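DNA repair and telomere maintenance protein nbs1 (Schizosaccharomyces pombe, PDB 3HUF) serves as the phospho-protein-binding adaptor of the MRN complex in DNA double-strand break repair, this chain being its N-terminal FHA-BRCT1-BRCT2 portion that recognises phosphorylated Ctp1. Local coordinates at residues 13-18 against 191-196; 45-50 against 100-105; 49-54 against 67-72; 80-85 against 93-98. One frame throughout, in Å; residues are numbered along the deposited sequence.

Interaction 1: 13-18 against 191-196; sequences GKSRIL and VIEDAS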
loop_
_atom_site.group_PDB
_atom_site.type_symbol
_atom_site.label_atom_id
_atom_site.label_comp_id
_atom_site.label_asym_id
_atom_site.label_seq_id
_atom_site.Cartn_x
_atom_site.Cartn_y
_atom_site.Cartn_z
ATOM N N GLY A 13 -6.321 -7.366 25.926
ATOM C CA GLY A 13 -4.912 -7.124 25.567
ATOM C C GLY A 13 -4.568 -7.444 24.117
ATOM O O GLY A 13 -3.386 -7.508 23.741
ATOM N N LYS A 14 -5.601 -7.654 23.306
ATOM C CA LYS A 14 -5.438 -7.990 21.902
ATOM C C LYS A 14 -5.851 -6.837 20.991
ATOM O O LYS A 14 -6.661 -5.991 21.381
ATOM C CB LYS A 14 -6.256 -9.242 21.585
ATOM C CG LYS A 14 -5.694 -10.446 22.316
ATOM C CD LYS A 14 -6.440 -11.712 22.041
ATOM C CE LYS A 14 -5.499 -12.917 22.234
ATOM N NZ LYS A 14 -4.413 -12.710 23.277
ATOM N N SER A 15 -5.262 -6.794 19.798
ATOM C CA SER A 15 -5.730 -5.896 18.733
ATOM C C SER A 15 -6.516 -6.693 17.707
ATOM O O SER A 15 -6.555 -7.923 17.757
ATOM C CB SER A 15 -4.580 -5.144 18.072
ATOM O OG SER A 15 -3.726 -6.035 17.375
ATOM N N ARG A 16 -7.186 -6.006 16.795
ATOM C CA ARG A 16 -7.967 -6.725 15.802
ATOM C C ARG A 16 -8.098 -5.948 14.510
ATOM O O ARG A 16 -8.422 -4.771 14.521
ATOM C CB ARG A 16 -9.357 -7.068 16.353
ATOM C CG ARG A 16 -10.247 -7.707 15.301
ATOM C CD ARG A 16 -11.422 -8.405 15.887
ATOM N NE ARG A 16 -12.269 -8.942 14.828
ATOM C CZ ARG A 16 -13.462 -9.484 15.037
ATOM N NH1 ARG A 16 -13.947 -9.572 16.274
ATOM N NH2 ARG A 16 -14.166 -9.945 14.007
ATOM N N ILE A 17 -7.854 -6.626 13.395
ATOM C CA ILE A 17 -8.081 -6.040 12.076
ATOM C C ILE A 17 -9.575 -6.116 11.692
ATOM O O ILE A 17 -10.171 -7.186 11.693
ATOM C CB ILE A 17 -7.251 -6.763 11.012
ATOM C CG1 ILE A 17 -5.763 -6.618 11.321
ATOM C CG2 ILE A 17 -7.485 -6.160 9.664
ATOM C CD1 ILE A 17 -4.941 -7.545 10.463
ATOM N N LEU A 18 -10.162 -4.970 11.373
ATOM C CA LEU A 18 -11.573 -4.905 11.034
ATOM C C LEU A 18 -11.746 -4.744 9.529
ATOM O O LEU A 18 -11.288 -3.796 8.939
ATOM C CB LEU A 18 -12.248 -3.721 11.771
ATOM C CG LEU A 18 -12.217 -3.762 13.306
ATOM C CD1 LEU A 18 -13.083 -2.591 13.886
ATOM C CD2 LEU A 18 -12.692 -5.138 13.854
ATOM N N VAL A 191 -10.292 -13.705 12.798
ATOM C CA VAL A 191 -10.010 -12.668 13.765
ATOM C C VAL A 191 -8.518 -12.671 14.101
ATOM O O VAL A 191 -7.993 -13.540 14.754
ATOM C CB VAL A 191 -11.040 -12.576 14.973
ATOM C CG1 VAL A 191 -12.076 -13.715 14.963
ATOM C CG2 VAL A 191 -10.357 -12.368 16.335
ATOM N N ILE A 192 -7.837 -11.690 13.539
ATOM C CA ILE A 192 -6.402 -11.595 13.609
ATOM C C ILE A 192 -6.020 -10.195 14.068
ATOM O O ILE A 192 -6.777 -9.257 13.895
ATOM C CB ILE A 192 -5.767 -11.903 12.221
ATOM C CG1 ILE A 192 -6.321 -10.954 11.157
ATOM C CG2 ILE A 192 -5.978 -13.415 11.854
ATOM C CD1 ILE A 192 -5.787 -11.210 9.763
ATOM N N GLU A 193 -4.822 -10.091 14.623
ATOM C CA GLU A 193 -4.320 -8.893 15.233
ATOM C C GLU A 193 -3.604 -7.975 14.242
ATOM O O GLU A 193 -3.289 -8.374 13.122
ATOM C CB GLU A 193 -3.381 -9.308 16.363
ATOM C CG GLU A 193 -4.094 -10.100 17.475
ATOM C CD GLU A 193 -3.307 -10.143 18.766
ATOM O OE1 GLU A 193 -3.216 -9.101 19.456
ATOM O OE2 GLU A 193 -2.794 -11.239 19.116
ATOM N N ASP A 194 -3.366 -6.746 14.679
ATOM C CA ASP A 194 -2.642 -5.719 13.950
ATOM C C ASP A 194 -1.376 -6.268 13.283
ATOM O O ASP A 194 -0.643 -7.041 13.877
ATOM C CB ASP A 194 -2.247 -4.646 14.969
ATOM C CG ASP A 194 -1.608 -3.413 14.349
ATOM O OD1 ASP A 194 -1.630 -3.239 13.130
ATOM O OD2 ASP A 194 -1.080 -2.599 15.122
ATOM N N ALA A 195 -1.138 -5.853 12.049
ATOM C CA ALA A 195 0.082 -6.181 11.315
ATOM C C ALA A 195 0.218 -7.645 10.913
ATOM O O ALA A 195 1.298 -8.074 10.536
ATOM C CB ALA A 195 1.319 -5.710 12.064
ATOM N N SER A 196 -0.872 -8.406 10.985
ATOM C CA SER A 196 -0.826 -9.842 10.660
ATOM C C SER A 196 -0.459 -10.232 9.221
ATOM O O SER A 196 0.081 -11.306 9.004
ATOM C CB SER A 196 -2.160 -10.494 10.973
ATOM O OG SER A 196 -2.211 -10.819 12.319
HETATM O O HOH W 1 -9.777 -9.839 12.252
#
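Ser15 and the backbone of Asp194 meet in a short hydrogen bond: Asp194 N donates to Ser15 OG over 2.8 Å. A chi1 of 66° turns the hydroxyl across the gap, and so short a side chain lets the two backbones stay close. Ser15 N donates in turn to Glu193 OE1, 3.1 Å away, reaching the carboxylate on its anti side and 25° out of its plane; the long, extended glutamate carries its acid back alongside Lys14 and Ser15 while its CB and CG brush the serine. Two residues on, Ile17 N binds Ile192 O at 2.9 Å, and a water links Ile17 O to Ile192 N. Ile17 then stretches CD1 (chi2 168°) past Glu193 O to lie 3.7 Å from Ile192 CG1. Arg16 runs out straight, and Val191 CB sits 3.8 Å from its NE, over one guanidinium face; the NH groups go to the carbonyls of Asp32 and His35. The Asp194 carboxylate looks elsewhere as well, to Arg114 and Tyr112. Glu193 to Ser196 form a type II turn. Here strand 16-18, outermost in its sheet of the FHA sandwich, packs against the loop joining helices 178-184 and 198-209.

Interaction 2: 45-50 against 100-105; sequences KRHARF and IQLGKC
His47 and Leu102 slide past each other between the two sheets of the FHA beta sandwich, strand 48-52 belonging to one sheet and strand 97-102 to the other. His47 closes the Ser-x-x-His signature of FHA domains. Its CB points at the opposite segment, and CG stands anti to the backbone N (chi1 -167°), which carries the ring between the sheets. From there ND1 turns back to accept the N-H of Ser44, CD2 rests 3.8 Å from Leu102 CD2, CE1 lies beside Gly103, and NE2, 3.8 Å from Leu102 CA, donates to Gly78 O. Leu102 CB covers one ring face, 4.0 Å from the centroid, a CH-pi contact. Imidazole suits this place because it offers one acceptor, one donor and a flat face to an apolar neighbour. Replacing His47 with an alanine would probably leave Ser44 N and Gly78 O without their mates and free the turn before the strand to shift. That turn matters, since Lys45 N hydrogen-bonds the modified side chain of the bound peptide. A classic beta bulge sets His47 and Ala48 together opposite Val25, and CB of small Ala48 lies 4.2 Å from Leu102 CD2. Further along, Phe50 CZ touches Ile100 CD1 at 4.0 Å.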
loop_
_atom_site.group_PDB
_atom_site.type_symbol
_atom_site.label_atom_id
_atom_site.label_comp_id
_atom_site.label_asym_id
_atom_site.label_seq_id
_atom_site.Cartn_x
_atom_site.Cartn_y
_atom_site.Cartn_z
ATOM N N LYS A 45 -24.765 -4.461 27.098
ATOM C CA LYS A 45 -24.620 -5.804 26.543
ATOM C C LYS A 45 -24.371 -5.809 25.034
ATOM O O LYS A 45 -23.442 -6.449 24.560
ATOM C CB LYS A 45 -25.851 -6.646 26.862
ATOM C CG LYS A 45 -25.997 -6.973 28.320
ATOM C CD LYS A 45 -27.083 -8.001 28.527
ATOM C CE LYS A 45 -27.944 -7.602 29.691
ATOM N NZ LYS A 45 -28.668 -6.345 29.361
ATOM N N ARG A 46 -25.237 -5.123 24.297
ATOM C CA ARG A 46 -25.003 -4.791 22.895
ATOM C C ARG A 46 -24.933 -3.262 22.868
ATOM O O ARG A 46 -25.950 -2.600 23.110
ATOM C CB ARG A 46 -26.159 -5.273 22.017
ATOM C CG ARG A 46 -26.335 -6.782 21.934
ATOM C CD ARG A 46 -27.574 -7.180 21.095
ATOM N NE ARG A 46 -27.521 -6.729 19.696
ATOM C CZ ARG A 46 -28.220 -5.700 19.198
ATOM N NH1 ARG A 46 -29.042 -4.995 19.978
ATOM N NH2 ARG A 46 -28.106 -5.374 17.911
ATOM N N HIS A 47 -23.754 -2.697 22.594
ATOM C CA HIS A 47 -23.540 -1.264 22.848
ATOM C C HIS A 47 -23.479 -0.381 21.599
ATOM O O HIS A 47 -24.167 0.650 21.521
ATOM C CB HIS A 47 -22.300 -1.032 23.724
ATOM C CG HIS A 47 -22.205 0.361 24.268
ATOM N ND1 HIS A 47 -22.496 0.675 25.575
ATOM C CD2 HIS A 47 -21.865 1.527 23.674
ATOM C CE1 HIS A 47 -22.343 1.974 25.764
ATOM N NE2 HIS A 47 -21.954 2.512 24.624
ATOM N N ALA A 48 -22.641 -0.773 20.648
ATOM C CA ALA A 48 -22.415 -0.011 19.434
ATOM C C ALA A 48 -22.402 -0.908 18.197
ATOM O O ALA A 48 -22.100 -2.102 18.283
ATOM C CB ALA A 48 -21.082 0.761 19.526
ATOM N N ARG A 49 -22.716 -0.313 17.053
ATOM C CA ARG A 49 -22.464 -0.930 15.771
ATOM C C ARG A 49 -21.383 -0.130 15.046
ATOM O O ARG A 49 -21.460 1.088 14.987
ATOM C CB ARG A 49 -23.747 -0.977 14.948
ATOM C CG ARG A 49 -23.557 -1.578 13.570
ATOM C CD ARG A 49 -24.831 -1.479 12.727
ATOM N NE ARG A 49 -25.996 -1.977 13.464
ATOM C CZ ARG A 49 -26.379 -3.256 13.523
ATOM N NH1 ARG A 49 -25.702 -4.211 12.874
ATOM N NH2 ARG A 49 -27.452 -3.579 14.243
ATOM N N PHE A 50 -20.351 -0.819 14.568
ATOM C CA PHE A 50 -19.326 -0.241 13.720
ATOM C C PHE A 50 -19.576 -0.805 12.331
ATOM O O PHE A 50 -19.653 -2.022 12.168
ATOM C CB PHE A 50 -17.921 -0.697 14.120
ATOM C CG PHE A 50 -17.479 -0.294 15.505
ATOM C CD1 PHE A 50 -18.194 0.622 16.280
ATOM C CD2 PHE A 50 -16.307 -0.819 16.005
ATOM C CE1 PHE A 50 -17.751 0.968 17.546
ATOM C CE2 PHE A 50 -15.835 -0.474 17.271
ATOM C CZ PHE A 50 -16.551 0.422 18.044
ATOM N N ILE A 100 -12.674 5.789 20.586
ATOM C CA ILE A 100 -14.090 5.475 20.752
ATOM C C ILE A 100 -14.317 5.080 22.211
ATOM O O ILE A 100 -13.734 4.088 22.707
ATOM C CB ILE A 100 -14.540 4.333 19.818
ATOM C CG1 ILE A 100 -14.314 4.706 18.343
ATOM C CG2 ILE A 100 -15.990 3.941 20.094
ATOM C CD1 ILE A 100 -14.113 3.531 17.421
ATOM N N GLN A 101 -15.143 5.880 22.889
ATOM C CA GLN A 101 -15.513 5.652 24.274
ATOM C C GLN A 101 -16.921 5.071 24.361
ATOM O O GLN A 101 -17.888 5.674 23.908
ATOM C CB GLN A 101 -15.438 6.955 25.088
ATOM C CG GLN A 101 -15.511 6.753 26.594
ATOM C CD GLN A 101 -15.714 8.062 27.368
ATOM O OE1 GLN A 101 -15.402 9.150 26.880
ATOM N NE2 GLN A 101 -16.227 7.949 28.583
ATOM N N LEU A 102 -17.017 3.894 24.959
ATOM C CA LEU A 102 -18.293 3.244 25.159
ATOM C C LEU A 102 -18.721 3.487 26.581
ATOM O O LEU A 102 -18.012 3.112 27.530
ATOM C CB LEU A 102 -18.178 1.754 24.890
ATOM C CG LEU A 102 -17.593 1.376 23.532
ATOM C CD1 LEU A 102 -17.660 -0.109 23.388
ATOM C CD2 LEU A 102 -18.350 2.061 22.378
ATOM N N GLY A 103 -19.874 4.134 26.732
ATOM C CA GLY A 103 -20.420 4.386 28.053
ATOM C C GLY A 103 -19.532 5.338 28.825
ATOM O O GLY A 103 -19.128 6.389 28.311
ATOM N N LYS A 104 -19.231 4.965 30.063
ATOM C CA LYS A 104 -18.307 5.714 30.886
ATOM C C LYS A 104 -17.016 4.928 31.066
ATOM O O LYS A 104 -16.287 5.147 32.027
ATOM C CB LYS A 104 -18.928 5.991 32.250
ATOM C CG LYS A 104 -20.117 6.904 32.200
ATOM C CD LYS A 104 -20.945 6.675 33.419
ATOM C CE LYS A 104 -21.342 7.986 34.035
ATOM N NZ LYS A 104 -21.973 7.756 35.369
ATOM N N CYS A 105 -16.725 4.013 30.145
ATOM C CA CYS A 105 -15.528 3.208 30.310
ATOM C C CYS A 105 -14.300 4.098 30.229
ATOM O O CYS A 105 -14.138 4.826 29.260
ATOM C CB CYS A 105 -15.464 2.079 29.295
ATOM S SG CYS A 105 -13.950 1.137 29.429
#

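Interaction 3: 49-54 against 67-72; sequences RFTILT and EFEVKD
At chi1 -164° Phe68 swings its ring away from its own N, while Ile52 across from it keeps CG1 beside its N (chi1 -63°), which brings the isoleucine branch over the phenylalanine ring. Ile52 CG1 lies 4.2 Å from the Phe68 centroid, above the face, in a CH-pi contact, and CD1 continues along the rim at CE1. The far side of the Phe68 ring, CE2 and CZ, presses on a face of Phe50; the centroids are 5.4 Å apart and the planes are inclined at 53°. Val70 CG2 adds to this apolar surface, packing on Phe50 CD1 at 3.8 Å. Cutting Phe68 back to an alanine is likely to open a gap beside Ile52 and leave one face of Phe50 without its neighbour, besides losing an edge-to-face partner of Trp2. The other face of the sheet is more polar. Glu69 OE1 lies 3.6 Å from Thr51 CB, and Leu53 CD1 fits against the acids of Glu67 and Glu69. Those carboxylates approach to 2.7 Å (Glu67 OE1 to Glu69 OE2), so one of them probably holds a proton. Paired backbone bonds join Arg49 with Lys71 and Thr51 with Glu69, and Leu53 N extends the series to Glu67 O at 2.8 Å. Such alternation, large apolar residues inward and polar ones outward, is characteristic of neighbouring antiparallel strands in a beta sandwich, here that of the FHA domain.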
loop_
_atom_site.group_PDB
_atom_site.type_symbol
_atom_site.label_atom_id
_atom_site.label_comp_id
_atom_site.label_asym_id
_atom_site.label_seq_id
_atom_site.Cartn_x
_atom_site.Cartn_y
_atom_site.Cartn_z
ATOM N N ARG A 49 -22.716 -0.313 17.053
ATOM C CA ARG A 49 -22.464 -0.930 15.771
ATOM C C ARG A 49 -21.383 -0.130 15.046
ATOM O O ARG A 49 -21.460 1.088 14.987
ATOM C CB ARG A 49 -23.747 -0.977 14.948
ATOM C CG ARG A 49 -23.557 -1.578 13.570
ATOM C CD ARG A 49 -24.831 -1.479 12.727
ATOM N NE ARG A 49 -25.996 -1.977 13.464
ATOM C CZ ARG A 49 -26.379 -3.256 13.523
ATOM N NH1 ARG A 49 -25.702 -4.211 12.874
ATOM N NH2 ARG A 49 -27.452 -3.579 14.243
ATOM N N PHE A 50 -20.351 -0.819 14.568
ATOM C CA PHE A 50 -19.326 -0.241 13.720
ATOM C C PHE A 50 -19.576 -0.805 12.331
ATOM O O PHE A 50 -19.653 -2.022 12.168
ATOM C CB PHE A 50 -17.921 -0.697 14.120
ATOM C CG PHE A 50 -17.479 -0.294 15.505
ATOM C CD1 PHE A 50 -18.194 0.622 16.280
ATOM C CD2 PHE A 50 -16.307 -0.819 16.005
ATOM C CE1 PHE A 50 -17.751 0.968 17.546
ATOM C CE2 PHE A 50 -15.835 -0.474 17.271
ATOM C CZ PHE A 50 -16.551 0.422 18.044
ATOM N N THR A 51 -19.701 0.071 11.343
ATOM C CA THR A 51 -19.886 -0.323 9.950
ATOM C C THR A 51 -18.747 0.291 9.174
ATOM O O THR A 51 -18.501 1.493 9.258
ATOM C CB THR A 51 -21.244 0.152 9.354
ATOM O OG1 THR A 51 -22.314 -0.346 10.159
ATOM C CG2 THR A 51 -21.437 -0.379 7.933
ATOM N N ILE A 52 -17.990 -0.553 8.489
ATOM C CA ILE A 52 -16.882 -0.075 7.690
ATOM C C ILE A 52 -17.286 -0.253 6.243
ATOM O O ILE A 52 -17.663 -1.355 5.834
ATOM C CB ILE A 52 -15.582 -0.807 8.034
ATOM C CG1 ILE A 52 -15.243 -0.503 9.500
ATOM C CG2 ILE A 52 -14.445 -0.368 7.083
ATOM C CD1 ILE A 52 -14.112 -1.295 10.039
ATOM N N LEU A 53 -17.261 0.834 5.472
ATOM C CA LEU A 53 -17.615 0.699 4.065
ATOM C C LEU A 53 -16.417 0.172 3.309
ATOM O O LEU A 53 -15.288 0.315 3.722
ATOM C CB LEU A 53 -18.168 1.993 3.442
ATOM C CG LEU A 53 -19.375 2.637 4.120
ATOM C CD1 LEU A 53 -19.832 3.894 3.359
ATOM C CD2 LEU A 53 -20.541 1.623 4.309
ATOM N N THR A 54 -16.702 -0.450 2.190
ATOM C CA THR A 54 -15.720 -0.969 1.268
ATOM C C THR A 54 -14.976 0.252 0.596
ATOM O O THR A 54 -15.498 1.371 0.572
ATOM C CB THR A 54 -16.570 -1.871 0.333
ATOM O OG1 THR A 54 -16.018 -3.189 0.166
ATOM C CG2 THR A 54 -17.008 -1.218 -0.902
ATOM N N GLU A 67 -14.516 4.346 4.952
ATOM C CA GLU A 67 -15.418 5.081 5.847
ATOM C C GLU A 67 -15.799 4.198 7.035
ATOM O O GLU A 67 -16.197 3.031 6.873
ATOM C CB GLU A 67 -16.688 5.523 5.110
ATOM C CG GLU A 67 -17.632 6.357 5.961
ATOM C CD GLU A 67 -18.708 6.976 5.131
ATOM O OE1 GLU A 67 -19.908 6.843 5.501
ATOM O OE2 GLU A 67 -18.352 7.578 4.091
ATOM N N PHE A 68 -15.662 4.767 8.224
ATOM C CA PHE A 68 -15.904 4.051 9.471
ATOM C C PHE A 68 -17.114 4.724 10.123
ATOM O O PHE A 68 -17.078 5.912 10.437
ATOM C CB PHE A 68 -14.646 4.176 10.341
ATOM C CG PHE A 68 -14.565 3.193 11.500
ATOM C CD1 PHE A 68 -13.521 2.264 11.556
ATOM C CD2 PHE A 68 -15.497 3.223 12.549
ATOM C CE1 PHE A 68 -13.414 1.377 12.624
ATOM C CE2 PHE A 68 -15.383 2.352 13.631
ATOM C CZ PHE A 68 -14.344 1.423 13.664
ATOM N N GLU A 69 -18.189 3.960 10.332
ATOM C CA GLU A 69 -19.407 4.494 10.932
ATOM C C GLU A 69 -19.667 3.858 12.284
ATOM O O GLU A 69 -19.379 2.678 12.489
ATOM C CB GLU A 69 -20.604 4.264 9.999
ATOM C CG GLU A 69 -20.288 4.644 8.585
ATOM C CD GLU A 69 -21.313 4.190 7.577
ATOM O OE1 GLU A 69 -22.126 3.301 7.886
ATOM O OE2 GLU A 69 -21.293 4.726 6.460
ATOM N N VAL A 70 -20.197 4.653 13.205
ATOM C CA VAL A 70 -20.503 4.200 14.565
ATOM C C VAL A 70 -21.942 4.594 14.873
ATOM O O VAL A 70 -22.286 5.753 14.758
ATOM C CB VAL A 70 -19.551 4.856 15.609
ATOM C CG1 VAL A 70 -20.031 4.592 17.043
ATOM C CG2 VAL A 70 -18.100 4.363 15.418
ATOM N N LYS A 71 -22.772 3.620 15.247
ATOM C CA LYS A 71 -24.077 3.883 15.815
ATOM C C LYS A 71 -24.146 3.475 17.282
ATOM O O LYS A 71 -23.662 2.415 17.666
ATOM C CB LYS A 71 -25.165 3.130 15.057
ATOM C CG LYS A 71 -25.458 3.676 13.677
ATOM C CD LYS A 71 -26.969 3.755 13.490
ATOM C CE LYS A 71 -27.622 4.511 14.660
ATOM N NZ LYS A 71 -29.127 4.536 14.620
ATOM N N ASP A 72 -24.763 4.323 18.096
ATOM C CA ASP A 72 -25.022 3.974 19.474
ATOM C C ASP A 72 -26.327 3.187 19.474
ATOM O O ASP A 72 -27.296 3.604 18.839
ATOM C CB ASP A 72 -25.144 5.227 20.342
ATOM C CG ASP A 72 -25.516 4.896 21.767
ATOM O OD1 ASP A 72 -24.622 4.517 22.562
ATOM O OD2 ASP A 72 -26.721 4.963 22.076
HETATM O O HOH W 2 -15.205 3.754 2.163
#

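Interaction 4: 80-85 against 93-98; sequences KVNEKV and YKEKDL
Val81 and Tyr93 make the apolar heart of this contact. A chi1 of -176° lets the valine set its CG1 methyl over one face of the tyrosine ring, 3.8 Å from the centroid, a CH-pi contact; CB stands near the ring's CE1. The same CG1 reaches Leu98 CB at 4.1 Å, so a compact branched residue fills the corner between a flat ring and a leucine. The side chain of Lys84 adds its CD, which passes the tyrosine hydroxyl.

The direct hydrogen bonds come from Asn82. Its ND2 donates to Asp97 O at 3.2 Å, nearly straight at 170° and lying in both the amide plane and the carbonyl plane. A second, weak bond runs from Asn82 ND2 to Glu95 OE1, 3.3 Å and bent to 132°. Asn82 OD1 accepts from Lys99 N, so both ends of the amide are engaged and its rotation is fixed. Asparagine also suits the backbone here, since it adopts positive phi readily at this place in the type I' turn from Val81 to Lys84, a tight hairpin closed by two bonds between those residues.

Water makes the remaining polar link: Tyr93 OH donates to it over 2.6 Å, and it donates on to Lys84 O at 3.1 Å.

Chemically, then, the hairpin of one sheet meets Tyr93 at the end of strand 91-93 of the other, and Leu98 of its neighbour strand 97-102, through an apolar patch bordered by an amide spent chiefly on backbone partners and weakly on Glu95, and by a water that lets the phenol serve a carbonyl it does not itself reach.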
loop_
_atom_site.group_PDB
_atom_site.type_symbol
_atom_site.label_atom_id
_atom_site.label_comp_id
_atom_site.label_asym_id
_atom_site.label_seq_id
_atom_site.Cartn_x
_atom_site.Cartn_y
_atom_site.Cartn_z
ATOM N N LYS A 80 -19.047 7.921 22.345
ATOM C CA LYS A 80 -18.378 9.110 21.827
ATOM C C LYS A 80 -17.296 8.633 20.888
ATOM O O LYS A 80 -16.667 7.585 21.139
ATOM C CB LYS A 80 -17.724 9.945 22.946
ATOM C CG LYS A 80 -18.654 10.363 24.111
ATOM C CD LYS A 80 -17.940 11.318 25.070
ATOM C CE LYS A 80 -18.908 11.940 26.035
ATOM N NZ LYS A 80 -18.307 13.062 26.845
ATOM N N VAL A 81 -17.079 9.392 19.818
ATOM C CA VAL A 81 -15.912 9.198 18.957
ATOM C C VAL A 81 -15.081 10.491 18.967
ATOM O O VAL A 81 -15.609 11.571 18.663
ATOM C CB VAL A 81 -16.312 8.865 17.528
ATOM C CG1 VAL A 81 -15.040 8.579 16.669
ATOM C CG2 VAL A 81 -17.293 7.664 17.497
ATOM N N ASN A 82 -13.807 10.403 19.355
ATOM C CA ASN A 82 -12.968 11.602 19.391
ATOM C C ASN A 82 -13.698 12.683 20.172
ATOM O O ASN A 82 -13.792 13.811 19.719
ATOM C CB ASN A 82 -12.608 12.072 17.951
ATOM C CG ASN A 82 -11.554 11.166 17.292
ATOM O OD1 ASN A 82 -10.898 10.397 17.981
ATOM N ND2 ASN A 82 -11.398 11.253 15.985
ATOM N N GLU A 83 -14.247 12.288 21.327
ATOM C CA GLU A 83 -14.950 13.167 22.296
ATOM C C GLU A 83 -16.301 13.761 21.858
ATOM O O GLU A 83 -16.893 14.562 22.573
ATOM C CB GLU A 83 -14.009 14.251 22.842
ATOM C CG GLU A 83 -12.860 13.660 23.642
ATOM C CD GLU A 83 -11.840 14.701 24.081
ATOM O OE1 GLU A 83 -12.031 15.917 23.802
ATOM O OE2 GLU A 83 -10.833 14.291 24.711
ATOM N N LYS A 84 -16.788 13.357 20.693
ATOM C CA LYS A 84 -18.089 13.803 20.224
ATOM C C LYS A 84 -19.129 12.693 20.430
ATOM O O LYS A 84 -18.968 11.574 19.933
ATOM C CB LYS A 84 -17.994 14.184 18.751
ATOM C CG LYS A 84 -19.217 14.872 18.177
ATOM C CD LYS A 84 -19.114 14.986 16.668
ATOM C CE LYS A 84 -20.375 15.585 16.059
ATOM N NZ LYS A 84 -20.244 17.044 15.947
ATOM N N VAL A 85 -20.178 13.015 21.177
ATOM C CA VAL A 85 -21.328 12.128 21.388
ATOM C C VAL A 85 -21.887 11.657 20.029
ATOM O O VAL A 85 -22.134 12.467 19.125
ATOM C CB VAL A 85 -22.462 12.877 22.188
ATOM C CG1 VAL A 85 -23.807 12.152 22.074
ATOM C CG2 VAL A 85 -22.068 13.101 23.658
ATOM N N TYR A 93 -16.916 8.624 9.821
ATOM C CA TYR A 93 -15.615 9.211 10.027
ATOM C C TYR A 93 -14.696 8.776 8.915
ATOM O O TYR A 93 -14.675 7.601 8.559
ATOM C CB TYR A 93 -15.069 8.779 11.395
ATOM C CG TYR A 93 -15.630 9.620 12.529
ATOM C CD1 TYR A 93 -16.822 9.278 13.189
ATOM C CD2 TYR A 93 -14.980 10.789 12.914
ATOM C CE1 TYR A 93 -17.327 10.090 14.216
ATOM C CE2 TYR A 93 -15.470 11.589 13.924
ATOM C CZ TYR A 93 -16.634 11.244 14.573
ATOM O OH TYR A 93 -17.061 12.110 15.576
ATOM N N LYS A 94 -13.964 9.735 8.351
ATOM C CA LYS A 94 -12.899 9.433 7.404
ATOM C C LYS A 94 -11.524 9.870 7.863
ATOM O O LYS A 94 -10.616 10.006 7.061
ATOM C CB LYS A 94 -13.222 9.961 6.008
ATOM C CG LYS A 94 -13.665 8.831 5.093
ATOM C CD LYS A 94 -13.802 9.272 3.648
ATOM C CE LYS A 94 -14.270 8.085 2.785
ATOM N NZ LYS A 94 -14.305 8.363 1.321
ATOM N N GLU A 95 -11.367 10.069 9.161
ATOM C CA GLU A 95 -10.062 10.341 9.753
ATOM C C GLU A 95 -9.366 9.005 9.998
ATOM O O GLU A 95 -10.025 7.966 10.079
ATOM C CB GLU A 95 -10.249 11.028 11.099
ATOM C CG GLU A 95 -10.633 12.484 11.011
ATOM C CD GLU A 95 -11.879 12.754 11.814
ATOM O OE1 GLU A 95 -11.801 12.725 13.074
ATOM O OE2 GLU A 95 -12.947 12.983 11.186
ATOM N N LYS A 96 -8.050 9.033 10.159
ATOM C CA LYS A 96 -7.298 7.789 10.290
ATOM C C LYS A 96 -7.073 7.342 11.743
ATOM O O LYS A 96 -6.503 6.289 11.977
ATOM C CB LYS A 96 -5.978 7.894 9.527
ATOM C CG LYS A 96 -6.191 8.122 8.035
ATOM C CD LYS A 96 -4.917 8.545 7.350
ATOM C CE LYS A 96 -5.098 8.446 5.835
ATOM N NZ LYS A 96 -3.787 8.519 5.146
ATOM N N ASP A 97 -7.534 8.146 12.694
ATOM C CA ASP A 97 -7.404 7.855 14.114
ATOM C C ASP A 97 -8.709 8.157 14.827
ATOM O O ASP A 97 -9.155 9.309 14.868
ATOM C CB ASP A 97 -6.299 8.704 14.735
ATOM C CG ASP A 97 -4.925 8.244 14.326
ATOM O OD1 ASP A 97 -4.377 7.351 15.004
ATOM O OD2 ASP A 97 -4.384 8.787 13.335
ATOM N N LEU A 98 -9.318 7.123 15.392
ATOM C CA LEU A 98 -10.576 7.272 16.132
ATOM C C LEU A 98 -10.432 6.745 17.561
ATOM O O LEU A 98 -9.951 5.626 17.785
ATOM C CB LEU A 98 -11.725 6.554 15.402
ATOM C CG LEU A 98 -11.952 6.785 13.895
ATOM C CD1 LEU A 98 -13.050 5.902 13.386
ATOM C CD2 LEU A 98 -12.274 8.262 13.568
HETATM O O HOH W 3 -19.100 11.082 16.859
#

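How the interactions relate
Interaction 2 is wholly buried and mostly apolar, with His47 as its polar exception; interactions 3 and 4 are partly buried, and interaction 1 lies at the surface and depends on hydrogen bonds. Interactions 2 and 3 share strand 48-52 and its Phe50, one crossing between the sheets and the other pairing strands within a sheet. Interactions 2 and 4 share strand 97-102, where Gln101 N lies 2.9 Å from Lys80 O. Interactions 3 and 4 meet through Phe68, whose CG is 3.6 Å from Leu98 CD1. Leu18, from interaction 1, reaches Phe50 and Ile52, connecting the docked edge strand with the sandwich core.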